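PDB 5DQP: EDTA monooxygenase from EDTA-degrading bacterium BNC1, which probably oxidises EDTA with molecular oxygen as an FMN-dependent monooxygenase that works with a partner flavin reductase. Local coordinates for residues Glu36-Ser41 with Glu70-Pro75; Thr97-Pro102 with Pro130-Asn135; Ala245-Ala250 with Thr261-Ser266; Lys319-Pro324 with Val340-Lys345; Gln398-Leu403 with Gly407-Ser412. One frame throughout, in Å; residues are numbered along the deposited sequence.

Overall arrangement
Contacts 1 to 5 follow one another along the chain in series; none nests in or crosses another. Contact 1 closes a loop from helix 35-47 over strand 52-55 to the loop before helix 75-85. Contact 2 joins the loop after strand 90-96 to helix 130-135; contacts 1 and 2 both touch the second subunit. Contact 3 packs helix 237-253 on strand 262-271 within a beta-alpha-beta unit, on the other side of the chain's centre from contact 1. Contact 4 ties the loop at 319-324 to helix 331-344, between strands 262-271 and 358-360. Contact 5, the shortest closure, folds the chain back on helix 390-405. No two contacts touch.

Contact 1: Glu36-Ser41 with Glu70-Pro75; sequences ENYIRS and EYPFDP
Tyr38 reaches from helix 35-47 into the loop at 70-75 and meets two residues there, Pro72 and Phe73. The apolar part is a ring-to-ring touch: Tyr38 CE2 lies 3.9 Å from Phe73 CE2. The tyrosine carbon arrives near the plane of the phenylalanine ring, at its edge, so the two rings do not lie one over the other. Beyond the ring, Tyr38 OH comes within 3.4 Å of Pro72 CG, a van der Waals approach to the pyrrolidine. With CG opposite its own carbonyl carbon (chi1 -57°), Tyr38 sends its ring out from the helix to this loop.

No hydrogen bond crosses between the segments. The buried hydroxyl is satisfied by Ile32 O, which ties the outer end of the ring to the chain just ahead of the helix. Within the helix, Asn37 ND2 sits 3.7 Å above the plane of the Tyr38 ring, over its centre. Leu78 of helix 75-85 touches both Tyr38 and Phe73, and Leu115 of the second subunit packs on Phe73. The arrangement belongs to the TIM-barrel fold of the luciferase-like monooxygenases: an outer helix packs against a loop that follows a barrel strand, the side chain of Pro72 being about 7 Å from that of Asp57, a predicted FMN ligand.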
# COMPACT_ATOMS: atom_id res chain seq x y z
N GLU A 36 3.65 10.54 -11.16
CA GLU A 36 3.42 11.96 -11.38
C GLU A 36 2.04 12.23 -11.96
O GLU A 36 1.47 13.30 -11.72
CB GLU A 36 4.51 12.54 -12.28
CG GLU A 36 5.91 12.51 -11.65
CD GLU A 36 5.97 13.18 -10.27
OE1 GLU A 36 5.34 14.25 -10.10
OE2 GLU A 36 6.64 12.62 -9.36
N ASN A 37 1.48 11.29 -12.72
CA ASN A 37 0.10 11.43 -13.17
C ASN A 37 -0.84 11.61 -11.97
O ASN A 37 -1.80 12.38 -12.04
CB ASN A 37 -0.31 10.21 -13.99
CG ASN A 37 -1.74 10.29 -14.50
OD1 ASN A 37 -2.04 11.07 -15.39
ND2 ASN A 37 -2.62 9.43 -13.96
N TYR A 38 -0.59 10.89 -10.88
CA TYR A 38 -1.47 11.01 -9.73
C TYR A 38 -1.08 12.19 -8.85
O TYR A 38 -1.96 12.84 -8.27
CB TYR A 38 -1.47 9.70 -8.93
CG TYR A 38 -1.89 8.58 -9.85
CD1 TYR A 38 -3.25 8.29 -10.05
CD2 TYR A 38 -0.95 7.84 -10.55
CE1 TYR A 38 -3.65 7.30 -10.92
CE2 TYR A 38 -1.33 6.83 -11.42
CZ TYR A 38 -2.69 6.58 -11.62
OH TYR A 38 -3.09 5.59 -12.49
N ILE A 39 0.21 12.50 -8.75
CA ILE A 39 0.62 13.70 -8.02
C ILE A 39 -0.05 14.92 -8.63
O ILE A 39 -0.60 15.77 -7.92
CB ILE A 39 2.15 13.85 -8.02
CG1 ILE A 39 2.85 12.63 -7.42
CG2 ILE A 39 2.56 15.12 -7.25
CD1 ILE A 39 2.40 12.29 -6.03
N ARG A 40 0.01 15.03 -9.96
CA ARG A 40 -0.60 16.17 -10.63
C ARG A 40 -2.07 16.31 -10.24
O ARG A 40 -2.52 17.41 -9.88
CB ARG A 40 -0.44 16.03 -12.15
CG ARG A 40 -0.98 17.21 -12.98
CD ARG A 40 -0.28 17.25 -14.37
NE ARG A 40 -1.02 18.01 -15.39
CZ ARG A 40 -0.68 18.07 -16.68
NH1 ARG A 40 0.39 17.42 -17.14
NH2 ARG A 40 -1.43 18.78 -17.54
N SER A 41 -2.81 15.21 -10.25
CA SER A 41 -4.23 15.30 -9.91
C SER A 41 -4.43 15.59 -8.44
O SER A 41 -5.36 16.32 -8.07
CB SER A 41 -4.95 14.01 -10.28
OG SER A 41 -5.18 14.00 -11.66
N GLU A 70 -9.04 0.43 -15.02
CA GLU A 70 -9.44 1.36 -13.96
C GLU A 70 -8.52 1.27 -12.75
O GLU A 70 -8.35 2.27 -12.04
CB GLU A 70 -10.89 1.08 -13.52
CG GLU A 70 -11.44 2.21 -12.66
CD GLU A 70 -12.89 2.00 -12.23
OE1 GLU A 70 -13.33 2.62 -11.22
OE2 GLU A 70 -13.59 1.21 -12.89
N TYR A 71 -7.92 0.11 -12.52
CA TYR A 71 -7.16 -0.18 -11.31
C TYR A 71 -5.71 -0.54 -11.64
O TYR A 71 -5.27 -1.67 -11.40
CB TYR A 71 -7.84 -1.31 -10.54
CG TYR A 71 -9.37 -1.29 -10.60
CD1 TYR A 71 -10.10 -0.27 -10.00
CD2 TYR A 71 -10.08 -2.31 -11.22
CE1 TYR A 71 -11.49 -0.26 -10.03
CE2 TYR A 71 -11.48 -2.31 -11.27
CZ TYR A 71 -12.17 -1.28 -10.66
OH TYR A 71 -13.53 -1.27 -10.68
N PRO A 72 -4.93 0.40 -12.18
CA PRO A 72 -3.55 0.05 -12.54
C PRO A 72 -2.63 -0.24 -11.34
O PRO A 72 -1.57 -0.85 -11.55
CB PRO A 72 -3.07 1.26 -13.38
CG PRO A 72 -3.96 2.38 -12.95
CD PRO A 72 -5.29 1.76 -12.61
N PHE A 73 -2.99 0.15 -10.12
CA PHE A 73 -2.14 -0.02 -8.94
C PHE A 73 -2.96 -0.40 -7.71
O PHE A 73 -4.12 -0.00 -7.57
CB PHE A 73 -1.39 1.25 -8.55
CG PHE A 73 -0.40 1.70 -9.53
CD1 PHE A 73 0.81 1.02 -9.68
CD2 PHE A 73 -0.63 2.84 -10.28
CE1 PHE A 73 1.75 1.46 -10.59
CE2 PHE A 73 0.30 3.28 -11.18
CZ PHE A 73 1.51 2.59 -11.34
N ASP A 74 -2.32 -1.12 -6.79
CA ASP A 74 -2.90 -1.29 -5.47
C ASP A 74 -3.16 0.07 -4.84
O ASP A 74 -2.27 0.94 -4.86
CB ASP A 74 -1.98 -2.10 -4.55
CG ASP A 74 -2.62 -2.35 -3.19
OD1 ASP A 74 -2.53 -1.45 -2.32
OD2 ASP A 74 -3.24 -3.42 -2.99
N PRO A 75 -4.34 0.30 -4.28
CA PRO A 75 -4.70 1.66 -3.84
C PRO A 75 -4.02 2.07 -2.55
O PRO A 75 -3.74 3.25 -2.37
CB PRO A 75 -6.22 1.58 -3.69
CG PRO A 75 -6.52 0.14 -3.50
CD PRO A 75 -5.51 -0.59 -4.35

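Contact 2: Thr97-Pro102 with Pro130-Asn135; sequences TSFSLP and PAVAAN
Phe99 turns CG to the side opposite its carbonyl carbon (chi1 -52°), which carries its ring across to helix 130-135; there Val132 holds CG1 trans to its own N (chi1 171°), beside that ring. The far end of the aromatic makes the tighter approach. Its CZ is 3.5 Å from Ala133 CB and equally near Ala133 CA, so the ring rests on the helix backbone as well as on the methyl. Along one flank, Phe99 CD2 lies 3.9 Å from Val132 CG1. Both groups come at the ring obliquely, and the contact is wholly apolar.

The two segments follow neighbouring parallel strands, 90-96 and 120-125, of a TIM barrel. They thus belong to the loops at the C-terminal ends of the strands, where luciferase-like enzymes hold their flavin; consistent with this, the side chain of Val132 is about 8 Å from that of Asp57, a predicted FMN ligand. Replacing Phe99 with an alanine would probably open a gap beside Val132 and Ala133 and leave the loop without its apolar hold on the helix. Tyr136 adds a second ring to this patch, its plane about 15° from that of Phe99. Nearby, Asn135 ND2 is hydrogen-bonded to Pro59 O, while Leu101 packs on Leu101 of the second subunit and Ala134 on Ala195 of that subunit.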
# COMPACT_ATOMS: atom_id res chain seq x y z
N THR A 97 -13.33 -6.82 1.98
CA THR A 97 -13.37 -7.72 3.14
C THR A 97 -13.41 -9.19 2.73
O THR A 97 -13.28 -10.07 3.59
CB THR A 97 -14.59 -7.40 4.02
OG1 THR A 97 -15.78 -7.48 3.23
CG2 THR A 97 -14.47 -6.01 4.64
N SER A 98 -13.61 -9.47 1.44
CA SER A 98 -13.77 -10.85 0.98
C SER A 98 -12.43 -11.54 0.79
O SER A 98 -12.29 -12.72 1.10
CB SER A 98 -14.54 -10.88 -0.34
OG SER A 98 -15.82 -10.34 -0.18
N PHE A 99 -11.48 -10.83 0.26
CA PHE A 99 -10.18 -11.36 -0.04
C PHE A 99 -9.11 -10.42 0.47
O PHE A 99 -8.31 -9.90 -0.25
CB PHE A 99 -10.05 -11.57 -1.54
CG PHE A 99 -11.16 -12.37 -2.13
CD1 PHE A 99 -11.20 -13.71 -1.97
CD2 PHE A 99 -12.20 -11.75 -2.76
CE1 PHE A 99 -12.24 -14.43 -2.47
CE2 PHE A 99 -13.24 -12.46 -3.27
CZ PHE A 99 -13.26 -13.80 -3.13
N SER A 100 -9.12 -10.26 1.77
CA SER A 100 -8.05 -9.63 2.51
C SER A 100 -7.89 -10.39 3.82
O SER A 100 -8.84 -10.98 4.33
CB SER A 100 -8.34 -8.14 2.77
OG SER A 100 -8.36 -7.38 1.57
N LEU A 101 -6.67 -10.41 4.33
CA LEU A 101 -6.45 -10.86 5.70
C LEU A 101 -6.65 -9.69 6.67
O LEU A 101 -6.03 -8.65 6.49
CB LEU A 101 -5.05 -11.43 5.84
CG LEU A 101 -4.85 -12.57 4.84
CD1 LEU A 101 -3.39 -12.98 4.74
CD2 LEU A 101 -5.74 -13.79 5.26
N PRO A 102 -7.52 -9.84 7.68
CA PRO A 102 -7.83 -8.69 8.57
C PRO A 102 -6.63 -8.08 9.26
O PRO A 102 -6.61 -6.87 9.52
CB PRO A 102 -8.79 -9.29 9.62
CG PRO A 102 -9.17 -10.62 9.12
CD PRO A 102 -8.16 -11.09 8.13
N PRO A 130 -16.59 -12.52 -9.93
CA PRO A 130 -15.93 -13.85 -9.89
C PRO A 130 -14.52 -13.87 -10.46
O PRO A 130 -13.77 -14.80 -10.15
CB PRO A 130 -16.88 -14.74 -10.71
CG PRO A 130 -17.65 -13.77 -11.57
CD PRO A 130 -17.79 -12.52 -10.78
N ALA A 131 -14.15 -12.91 -11.32
CA ALA A 131 -12.76 -12.78 -11.75
C ALA A 131 -11.83 -12.48 -10.57
O ALA A 131 -10.72 -13.02 -10.48
CB ALA A 131 -12.65 -11.68 -12.82
N VAL A 132 -12.29 -11.62 -9.65
CA VAL A 132 -11.52 -11.36 -8.44
C VAL A 132 -11.39 -12.64 -7.62
O VAL A 132 -10.28 -13.02 -7.22
CB VAL A 132 -12.18 -10.24 -7.63
CG1 VAL A 132 -11.50 -10.12 -6.22
CG2 VAL A 132 -12.12 -8.95 -8.40
N ALA A 133 -12.51 -13.32 -7.36
CA ALA A 133 -12.47 -14.51 -6.51
C ALA A 133 -11.54 -15.58 -7.07
O ALA A 133 -10.89 -16.30 -6.30
CB ALA A 133 -13.88 -15.06 -6.31
N ALA A 134 -11.39 -15.65 -8.40
CA ALA A 134 -10.51 -16.65 -9.01
C ALA A 134 -9.03 -16.34 -8.81
O ALA A 134 -8.18 -17.24 -8.91
CB ALA A 134 -10.80 -16.77 -10.51
N ASN A 135 -8.69 -15.08 -8.57
CA ASN A 135 -7.31 -14.70 -8.25
C ASN A 135 -6.94 -15.09 -6.83
O ASN A 135 -5.75 -15.08 -6.50
CB ASN A 135 -7.12 -13.20 -8.49
CG ASN A 135 -7.19 -12.85 -9.95
OD1 ASN A 135 -6.87 -13.70 -10.78
ND2 ASN A 135 -7.58 -11.62 -10.29

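Contact 3: Ala245-Ala250 with Thr261-Ser266; sequences AEARAA and TLVLPS
Ala247 turns its methyl group to the side chains of Val263 and Thr261, where helix 237-253 lies on strand 262-271. This is the helix-to-strand half of a beta-alpha-beta crossover that begins at strand 229-233, in a TIM-barrel fold. The closer of the two approaches is Ala247 CB to Val263 CG2, at 4.0 Å. Val263 holds CG1 trans to its own N (chi1 178°), which puts CG2 beside that N and on the side of the helix. Thr261 offers its methyl too, with CG2 4.3 Å from Ala247 CB. Ile230 of strand 229-233 also touches both Ala247 and Thr261, adding to the same apolar layer.

A water forms the polar link. It accepts from Arg248 NE at 2.9 Å, lying at the edge and in the plane of the guanidinium group, and donates to Thr261 O at 2.7 Å. Arg248 is stretched out, and its far nitrogens make salt bridges to Glu376 and Asp379; these two carboxylates probably fix the direction of the group and its rotation. Asp379 divides its carboxylate between helix and strand: OD1 takes Arg248 NH2, and OD2 takes Val263 N.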
# COMPACT_ATOMS: atom_id res chain seq x y z
N ALA A 245 -31.98 10.77 5.13
CA ALA A 245 -32.74 10.65 6.37
C ALA A 245 -32.68 9.23 6.92
O ALA A 245 -32.51 9.04 8.13
CB ALA A 245 -34.20 11.07 6.15
N GLU A 246 -32.82 8.23 6.05
CA GLU A 246 -32.74 6.82 6.46
C GLU A 246 -31.34 6.42 6.90
O GLU A 246 -31.20 5.55 7.77
CB GLU A 246 -33.18 5.89 5.33
CG GLU A 246 -34.66 6.00 4.97
CD GLU A 246 -35.08 5.06 3.85
OE1 GLU A 246 -36.17 5.26 3.28
OE2 GLU A 246 -34.31 4.12 3.54
N ALA A 247 -30.29 6.99 6.30
CA ALA A 247 -28.93 6.71 6.77
C ALA A 247 -28.74 7.24 8.17
O ALA A 247 -28.23 6.54 9.06
CB ALA A 247 -27.89 7.31 5.82
N ARG A 248 -29.14 8.49 8.39
CA ARG A 248 -28.97 9.09 9.72
C ARG A 248 -29.78 8.33 10.75
O ARG A 248 -29.32 8.14 11.88
CB ARG A 248 -29.41 10.55 9.70
CG ARG A 248 -28.52 11.39 8.86
CD ARG A 248 -29.01 12.81 8.86
NE ARG A 248 -28.16 13.67 8.05
CZ ARG A 248 -28.41 14.96 7.84
NH1 ARG A 248 -29.47 15.52 8.39
NH2 ARG A 248 -27.60 15.68 7.06
N ALA A 249 -31.00 7.91 10.40
CA ALA A 249 -31.84 7.20 11.35
C ALA A 249 -31.28 5.83 11.66
O ALA A 249 -31.33 5.37 12.81
CB ALA A 249 -33.28 7.10 10.83
N ALA A 250 -30.74 5.14 10.64
CA ALA A 250 -30.19 3.81 10.87
C ALA A 250 -28.96 3.88 11.77
O ALA A 250 -28.75 3.02 12.64
CB ALA A 250 -29.87 3.14 9.53
N THR A 261 -22.30 10.30 10.41
CA THR A 261 -22.54 9.81 9.06
C THR A 261 -22.69 10.97 8.08
O THR A 261 -23.52 11.86 8.27
CB THR A 261 -23.81 8.94 9.02
OG1 THR A 261 -23.65 7.79 9.88
CG2 THR A 261 -24.13 8.48 7.59
N LEU A 262 -21.89 10.93 7.02
CA LEU A 262 -22.01 11.82 5.88
C LEU A 262 -22.40 10.99 4.66
O LEU A 262 -21.88 9.89 4.48
CB LEU A 262 -20.70 12.57 5.63
CG LEU A 262 -20.14 13.40 6.80
CD1 LEU A 262 -18.74 13.86 6.44
CD2 LEU A 262 -21.02 14.61 7.05
N VAL A 263 -23.34 11.51 3.86
CA VAL A 263 -23.75 10.91 2.60
C VAL A 263 -23.26 11.78 1.44
O VAL A 263 -23.54 12.99 1.39
CB VAL A 263 -25.29 10.73 2.53
CG1 VAL A 263 -25.71 10.15 1.17
CG2 VAL A 263 -25.78 9.86 3.66
N LEU A 264 -22.56 11.16 0.49
CA LEU A 264 -21.99 11.85 -0.67
C LEU A 264 -22.44 11.15 -1.94
O LEU A 264 -21.87 10.10 -2.30
CB LEU A 264 -20.47 11.91 -0.61
CG LEU A 264 -19.78 12.19 0.71
CD1 LEU A 264 -18.30 12.40 0.47
CD2 LEU A 264 -20.39 13.39 1.41
N PRO A 265 -23.44 11.69 -2.65
CA PRO A 265 -23.77 11.18 -3.99
C PRO A 265 -22.61 11.40 -4.94
O PRO A 265 -21.88 12.39 -4.85
CB PRO A 265 -25.00 12.00 -4.40
CG PRO A 265 -25.57 12.53 -3.12
CD PRO A 265 -24.32 12.82 -2.29
N SER A 266 -22.43 10.46 -5.86
CA SER A 266 -21.32 10.43 -6.78
C SER A 266 -21.84 10.77 -8.16
O SER A 266 -22.92 10.31 -8.54
CB SER A 266 -20.64 9.05 -6.78
OG SER A 266 -19.48 9.02 -7.61
O HOH W 1 -25.69 12.78 6.90

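Contact 4: Lys319-Pro324 with Val340-Lys345; sequences KDFNLP and VALDEK
Phe321 is the residue most buried by this contact, its ring reaching two consecutive residues of helix 331-344. Its CG stands opposite the carbonyl carbon (chi1 -60°), and from there the ring extends until CZ lies 3.9 Å from Ala341 CB. The alanine methyl approaches obliquely. As it is so small, the outer end of the ring can come near this turn of the helix.

Leu342 supplies the second touch. Its CD2 lies near the plane of the Phe321 ring, at the edge, 4.3 Å from CE2; it is one branch of the leucine fork, whose end comes nearer the aromatic than its CB. The two partners thus meet the ring at adjoining atoms, CZ and CE2. No hydrogen bond passes between the segments, so the loop is held to the helix here by apolar contact. One turn on, the helix closes with a Schellman motif, in which Lys345 takes a positive phi of 56°.

The contact lies in the excursion between barrel strands 262-271 and 358-360, away from the predicted FMN residues. Ile305, Leu316 and Val338 also touch the Phe321 side chain, Val338 from an earlier turn of helix 331-344. Ala341 also touches Leu351 of helix 348-354.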
# COMPACT_ATOMS: atom_id res chain seq x y z
N LYS A 319 -48.18 9.88 -16.88
CA LYS A 319 -48.95 9.03 -17.78
C LYS A 319 -48.15 8.56 -18.99
O LYS A 319 -48.60 7.66 -19.70
CB LYS A 319 -50.20 9.78 -18.27
CG LYS A 319 -51.09 10.31 -17.15
CD LYS A 319 -52.24 11.17 -17.69
CE LYS A 319 -53.15 11.67 -16.57
NZ LYS A 319 -54.39 12.30 -17.09
N ASP A 320 -47.00 9.18 -19.29
CA ASP A 320 -46.25 8.78 -20.47
C ASP A 320 -45.49 7.48 -20.26
O ASP A 320 -45.16 6.81 -21.24
CB ASP A 320 -45.24 9.85 -20.87
CG ASP A 320 -45.88 11.17 -21.25
OD1 ASP A 320 -46.99 11.19 -21.82
OD2 ASP A 320 -45.24 12.21 -20.98
N PHE A 321 -45.20 7.11 -19.02
CA PHE A 321 -44.36 5.95 -18.72
C PHE A 321 -45.19 4.69 -18.59
O PHE A 321 -46.26 4.70 -17.98
CB PHE A 321 -43.59 6.17 -17.42
CG PHE A 321 -42.67 7.36 -17.45
CD1 PHE A 321 -41.41 7.26 -18.02
CD2 PHE A 321 -43.06 8.57 -16.89
CE1 PHE A 321 -40.56 8.35 -18.04
CE2 PHE A 321 -42.21 9.66 -16.91
CZ PHE A 321 -40.95 9.54 -17.48
N ASN A 322 -44.69 3.59 -19.16
CA ASN A 322 -45.31 2.27 -18.98
C ASN A 322 -44.17 1.30 -18.65
O ASN A 322 -43.62 0.62 -19.52
CB ASN A 322 -46.10 1.85 -20.23
CG ASN A 322 -47.15 2.89 -20.62
OD1 ASN A 322 -48.26 2.91 -20.08
ND2 ASN A 322 -46.79 3.76 -21.56
N LEU A 323 -43.80 1.25 -17.38
CA LEU A 323 -42.63 0.48 -17.00
C LEU A 323 -42.93 -1.01 -17.15
O LEU A 323 -43.94 -1.49 -16.61
CB LEU A 323 -42.20 0.78 -15.56
CG LEU A 323 -41.67 2.18 -15.27
CD1 LEU A 323 -41.07 2.23 -13.86
CD2 LEU A 323 -40.66 2.65 -16.32
N PRO A 324 -42.10 -1.76 -17.87
CA PRO A 324 -42.34 -3.20 -17.98
C PRO A 324 -42.35 -3.87 -16.62
O PRO A 324 -41.54 -3.54 -15.74
CB PRO A 324 -41.18 -3.68 -18.86
CG PRO A 324 -40.14 -2.61 -18.77
CD PRO A 324 -40.89 -1.32 -18.57
N VAL A 340 -36.48 10.97 -11.43
CA VAL A 340 -35.62 12.03 -11.95
C VAL A 340 -36.35 12.86 -13.00
O VAL A 340 -36.35 14.09 -12.95
CB VAL A 340 -34.32 11.45 -12.52
CG1 VAL A 340 -33.53 12.56 -13.22
CG2 VAL A 340 -33.47 10.86 -11.41
N ALA A 341 -36.99 12.19 -13.96
CA ALA A 341 -37.62 12.93 -15.05
C ALA A 341 -38.73 13.83 -14.53
O ALA A 341 -38.88 14.97 -14.98
CB ALA A 341 -38.16 11.97 -16.11
N LEU A 342 -39.53 13.33 -13.58
CA LEU A 342 -40.63 14.14 -13.07
C LEU A 342 -40.13 15.24 -12.14
O LEU A 342 -40.58 16.39 -12.25
CB LEU A 342 -41.65 13.26 -12.35
CG LEU A 342 -42.35 12.28 -13.28
CD1 LEU A 342 -43.26 11.40 -12.45
CD2 LEU A 342 -43.14 13.00 -14.40
N ASP A 343 -39.21 14.91 -11.22
CA ASP A 343 -38.73 15.92 -10.28
C ASP A 343 -38.06 17.09 -10.99
O ASP A 343 -38.20 18.24 -10.55
CB ASP A 343 -37.73 15.35 -9.27
CG ASP A 343 -37.26 16.43 -8.25
OD1 ASP A 343 -38.13 17.06 -7.61
OD2 ASP A 343 -36.03 16.69 -8.10
N GLU A 344 -37.30 16.82 -12.05
CA GLU A 344 -36.52 17.84 -12.75
C GLU A 344 -37.22 18.32 -14.03
O GLU A 344 -36.69 19.22 -14.71
CB GLU A 344 -35.11 17.30 -13.05
CG GLU A 344 -34.30 17.07 -11.76
CD GLU A 344 -32.90 16.41 -11.92
OE1 GLU A 344 -32.43 15.80 -10.92
OE2 GLU A 344 -32.26 16.51 -13.00
N LYS A 345 -38.43 17.86 -14.29
CA LYS A 345 -39.21 18.28 -15.45
C LYS A 345 -38.50 18.07 -16.78
O LYS A 345 -38.37 18.98 -17.52
CB LYS A 345 -39.73 19.71 -15.26
CG LYS A 345 -40.14 20.01 -13.82
CD LYS A 345 -40.94 21.27 -13.59
CE LYS A 345 -41.85 21.17 -12.39
NZ LYS A 345 -41.13 21.26 -11.12

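Contact 5: Gln398-Leu403 with Gly407-Ser412; sequences QVVPIL and GVFPRS
Leu403 and Phe409 stand side by side, CB to CB at 3.8 Å, where the chain doubles back after helix 390-405. Phe409 has CG trans to its own N (chi1 -162°), so the ring runs back along the helix to Val400, one turn earlier. There Val400 CG1 approaches the ring obliquely, 4.2 Å from Phe409 CD2. On one face of the same ring, Pro410 CD sits 3.2 Å above the plane, offset toward the rim. Val408 crosses Leu403 at a slant: its CG2, squeezed between N and the carbonyl carbon, lies 4.1 Å from Leu403 CB.

The turn itself is a Schellman motif. Val408 N donates to Leu403 O at 3.2 Å, a fairly straight bond (159° at the hydrogen) that meets the carbonyl nearly head-on. Gly407 carries the positive phi; any CB there would jam against the carbonyl oxygen of the residue before. Farther out, a water donates to Pro401 O at 2.9 Å and accepts from Arg411 NH2 at 3.2 Å, linking the kinked part of the helix to the returning chain.

Leu403 and Phe409 both pack on Leu8 of barrel strand 7-11, and Val408 pairs its backbone with Met6 just ahead of that strand. Trp373 of helix 362-374 touches Val408, so the turn touches both that helix and the N-terminal strand.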
# COMPACT_ATOMS: atom_id res chain seq x y z
N GLN A 398 -13.01 26.33 -11.74
CA GLN A 398 -14.20 27.09 -12.10
C GLN A 398 -15.42 26.78 -11.25
O GLN A 398 -16.26 27.66 -11.10
CB GLN A 398 -14.52 26.88 -13.59
CG GLN A 398 -13.30 27.27 -14.45
CD GLN A 398 -13.49 27.05 -15.94
OE1 GLN A 398 -14.54 27.39 -16.49
NE2 GLN A 398 -12.47 26.51 -16.61
N VAL A 399 -15.56 25.59 -10.70
CA VAL A 399 -16.71 25.31 -9.85
C VAL A 399 -16.41 25.62 -8.39
O VAL A 399 -17.15 26.35 -7.72
CB VAL A 399 -17.16 23.83 -10.03
CG1 VAL A 399 -18.28 23.49 -9.02
CG2 VAL A 399 -17.59 23.55 -11.48
N VAL A 400 -15.29 25.09 -7.88
CA VAL A 400 -14.92 25.33 -6.49
C VAL A 400 -14.95 26.82 -6.11
O VAL A 400 -15.55 27.16 -5.08
CB VAL A 400 -13.60 24.64 -6.17
CG1 VAL A 400 -12.96 25.16 -4.88
CG2 VAL A 400 -13.84 23.12 -6.08
N PRO A 401 -14.35 27.74 -6.87
CA PRO A 401 -14.39 29.14 -6.43
C PRO A 401 -15.82 29.71 -6.34
O PRO A 401 -16.08 30.57 -5.49
CB PRO A 401 -13.55 29.85 -7.50
CG PRO A 401 -12.65 28.77 -8.02
CD PRO A 401 -13.53 27.58 -8.08
N ILE A 402 -16.74 29.22 -7.17
CA ILE A 402 -18.14 29.58 -7.01
C ILE A 402 -18.64 29.10 -5.66
O ILE A 402 -19.21 29.86 -4.87
CB ILE A 402 -18.99 29.02 -8.17
CG1 ILE A 402 -18.45 29.52 -9.53
CG2 ILE A 402 -20.46 29.40 -7.98
CD1 ILE A 402 -19.31 29.10 -10.76
N LEU A 403 -18.39 27.82 -5.35
CA LEU A 403 -18.82 27.27 -4.08
C LEU A 403 -18.21 28.03 -2.92
O LEU A 403 -18.85 28.20 -1.88
CB LEU A 403 -18.47 25.78 -3.96
CG LEU A 403 -19.13 24.83 -4.99
CD1 LEU A 403 -18.62 23.41 -4.81
CD2 LEU A 403 -20.67 24.87 -4.92
N GLY A 407 -20.08 30.70 0.02
CA GLY A 407 -20.03 30.48 1.45
C GLY A 407 -20.28 29.06 1.91
O GLY A 407 -20.47 28.83 3.11
N VAL A 408 -20.26 28.08 1.00
CA VAL A 408 -20.61 26.71 1.34
C VAL A 408 -19.42 25.77 1.29
O VAL A 408 -19.60 24.56 1.55
CB VAL A 408 -21.74 26.18 0.44
CG1 VAL A 408 -22.88 27.16 0.43
CG2 VAL A 408 -21.22 25.92 -0.99
N PHE A 409 -18.23 26.26 0.94
CA PHE A 409 -17.03 25.44 0.80
C PHE A 409 -15.78 26.19 1.24
O PHE A 409 -15.60 27.35 0.86
CB PHE A 409 -16.84 24.97 -0.65
CG PHE A 409 -15.91 23.83 -0.75
CD1 PHE A 409 -16.29 22.58 -0.23
CD2 PHE A 409 -14.61 23.99 -1.23
CE1 PHE A 409 -15.42 21.50 -0.23
CE2 PHE A 409 -13.71 22.90 -1.23
CZ PHE A 409 -14.12 21.66 -0.73
N PRO A 410 -14.88 25.56 1.99
CA PRO A 410 -13.77 26.31 2.59
C PRO A 410 -12.71 26.74 1.59
O PRO A 410 -12.48 26.10 0.56
CB PRO A 410 -13.19 25.32 3.61
CG PRO A 410 -13.49 23.98 3.01
CD PRO A 410 -14.80 24.12 2.28
N ARG A 411 -12.01 27.82 1.95
CA ARG A 411 -10.83 28.27 1.22
C ARG A 411 -9.52 27.75 1.80
O ARG A 411 -8.47 27.94 1.17
CB ARG A 411 -10.77 29.79 1.17
CG ARG A 411 -11.92 30.44 0.44
CD ARG A 411 -11.82 31.96 0.47
NE ARG A 411 -12.99 32.59 -0.14
CZ ARG A 411 -13.13 32.83 -1.45
NH1 ARG A 411 -12.16 32.49 -2.30
NH2 ARG A 411 -14.23 33.41 -1.90
N SER A 412 -9.55 27.11 2.96
CA SER A 412 -8.32 26.71 3.64
C SER A 412 -8.48 25.32 4.21
O SER A 412 -9.59 24.85 4.48
CB SER A 412 -7.95 27.70 4.77
OG SER A 412 -7.62 28.96 4.23
O HOH W 2 -14.01 32.44 -4.90